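Local coordinates for protein pectate lyase (Cellvibrio cellulosa, PDB 1GXM) that cleaves pectate (polygalacturonic acid) by anti-beta-elimination, this chain being the catalytic module of a larger family 10 polysaccharide lyase, at residues Arg287-Phe290 with Ser296-Tyr299. Sequence-based numbering, arbitrary orientation.
Sequences RGFF and SKFY
Phe290 and Phe298 form an antiparallel hydrogen-bonded pair that joins the segments. Phe290 N donates to Phe298 O at 2.9 Å, and Phe298 N returns a bond to Phe290 O at 3.0 Å. Lys297 adds a CA-H...O contact to Phe290 O. The segments run in roughly opposing but skewed directions, 130° apart. The Phe290 and Phe298 side chains share one face of this small sheet, where Phe290 CB sits over the Phe298 ring in a CH-pi contact. At the ring edge, Phe290 CE2 meets Tyr299 O at 3.5 Å. Lys297 crosses one face of the Phe289 ring, with Lys297 CE over its centre, 3.6 Å from the centroid, and NZ in a cation-pi contact beyond. NZ also has a salt bridge to Asp282, which probably helps hold it there. Arg287 has CG anti to the backbone N (chi1 -166°) and an extended chain, which carries its guanidinium onto Tyr299. The Arg287 guanidinium and Tyr299 ring stack with planes 11° apart and centres 4.2 Å apart, an off-centre cation-pi contact. Gly288 O meets the edge of that ring at Tyr299 CD1, 3.3 Å away, and Phe289 CB touches Tyr299 CE1 at 3.5 Å. The pair belongs to the hairpin of strands 290-291 and 297-298; the contact centre is about 23 Å from the chain centre. Phe289 also makes backbone bonds to Phe280 of strand 280-281, while Phe290 packs on Ile301 and Met304, ahead of helix 306-311.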
loop_
_atom_site.group_PDB
_atom_site.type_symbol
_atom_site.label_atom_id
_atom_site.label_comp_id
_atom_site.label_asym_id
_atom_site.label_seq_id
_atom_site.Cartn_x
_atom_site.Cartn_y
_atom_site.Cartn_z
ATOM N N ARG A 287 12.405 -11.044 -14.919
ATOM C CA ARG A 287 13.734 -10.468 -14.778
ATOM C C ARG A 287 13.652 -9.109 -14.126
ATOM O O ARG A 287 12.872 -8.252 -14.548
ATOM C CB ARG A 287 14.396 -10.316 -16.136
ATOM C CG ARG A 287 15.870 -10.058 -16.078
ATOM C CD ARG A 287 16.585 -10.221 -17.404
ATOM N NE ARG A 287 17.989 -9.888 -17.225
ATOM C CZ ARG A 287 18.814 -9.627 -18.209
ATOM N NH1 ARG A 287 18.375 -9.659 -19.445
ATOM N NH2 ARG A 287 20.080 -9.335 -17.943
ATOM N N GLY A 288 14.481 -8.881 -13.126
ATOM C CA GLY A 288 14.555 -7.567 -12.521
ATOM C C GLY A 288 15.063 -6.559 -13.527
ATOM O O GLY A 288 15.963 -6.858 -14.313
ATOM N N PHE A 289 14.528 -5.351 -13.498
ATOM C CA PHE A 289 14.930 -4.351 -14.464
ATOM C C PHE A 289 14.936 -2.962 -13.881
ATOM O O PHE A 289 14.505 -2.711 -12.765
ATOM C CB PHE A 289 14.093 -4.412 -15.747
ATOM C CG PHE A 289 12.701 -3.897 -15.600
ATOM C CD1 PHE A 289 12.427 -2.545 -15.731
ATOM C CD2 PHE A 289 11.646 -4.753 -15.445
ATOM C CE1 PHE A 289 11.150 -2.059 -15.633
ATOM C CE2 PHE A 289 10.350 -4.249 -15.347
ATOM C CZ PHE A 289 10.116 -2.900 -15.478
ATOM N N PHE A 290 15.517 -2.080 -14.674
ATOM C CA PHE A 290 15.706 -0.696 -14.317
ATOM C C PHE A 290 15.129 0.210 -15.375
ATOM O O PHE A 290 14.920 -0.180 -16.508
ATOM C CB PHE A 290 17.196 -0.419 -14.145
ATOM C CG PHE A 290 17.878 -1.434 -13.292
ATOM C CD1 PHE A 290 17.646 -1.463 -11.929
ATOM C CD2 PHE A 290 18.668 -2.406 -13.847
ATOM C CE1 PHE A 290 18.228 -2.450 -11.143
ATOM C CE2 PHE A 290 19.254 -3.386 -13.064
ATOM C CZ PHE A 290 19.032 -3.406 -11.716
ATOM N N SER A 296 13.150 4.503 -20.451
ATOM C CA SER A 296 13.764 3.320 -21.036
ATOM C C SER A 296 13.753 2.164 -20.051
ATOM O O SER A 296 13.490 2.337 -18.868
ATOM C CB SER A 296 15.184 3.634 -21.462
ATOM O OG SER A 296 15.978 4.000 -20.350
ATOM N N LYS A 297 14.051 0.988 -20.548
ATOM C CA LYS A 297 14.036 -0.216 -19.753
ATOM C C LYS A 297 15.306 -0.976 -20.066
ATOM O O LYS A 297 15.638 -1.194 -21.224
ATOM C CB LYS A 297 12.779 -1.021 -20.075
ATOM C CG LYS A 297 12.622 -2.287 -19.338
ATOM C CD LYS A 297 11.261 -2.890 -19.639
ATOM C CE LYS A 297 11.099 -4.255 -19.019
ATOM N NZ LYS A 297 9.769 -4.796 -19.400
ATOM N N PHE A 298 16.045 -1.354 -19.035
ATOM C CA PHE A 298 17.341 -1.959 -19.229
ATOM C C PHE A 298 17.693 -2.785 -18.019
ATOM O O PHE A 298 17.003 -2.760 -17.015
ATOM C CB PHE A 298 18.370 -0.893 -19.570
ATOM C CG PHE A 298 18.433 0.219 -18.584
ATOM C CD1 PHE A 298 17.592 1.295 -18.693
ATOM C CD2 PHE A 298 19.345 0.204 -17.540
ATOM C CE1 PHE A 298 17.662 2.312 -17.790
ATOM C CE2 PHE A 298 19.372 1.210 -16.614
ATOM C CZ PHE A 298 18.552 2.255 -16.745
ATOM N N TYR A 299 18.752 -3.568 -18.142
ATOM C CA TYR A 299 19.019 -4.651 -17.214
ATOM C C TYR A 299 20.321 -4.538 -16.444
ATOM O O TYR A 299 20.598 -5.414 -15.627
ATOM C CB TYR A 299 18.913 -5.986 -17.939
ATOM C CG TYR A 299 17.524 -6.219 -18.443
ATOM C CD1 TYR A 299 16.526 -6.663 -17.602
ATOM C CD2 TYR A 299 17.185 -5.935 -19.760
ATOM C CE1 TYR A 299 15.253 -6.855 -18.037
ATOM C CE2 TYR A 299 15.891 -6.128 -20.209
ATOM C CZ TYR A 299 14.923 -6.581 -19.337
ATOM O OH TYR A 299 13.641 -6.795 -19.748
#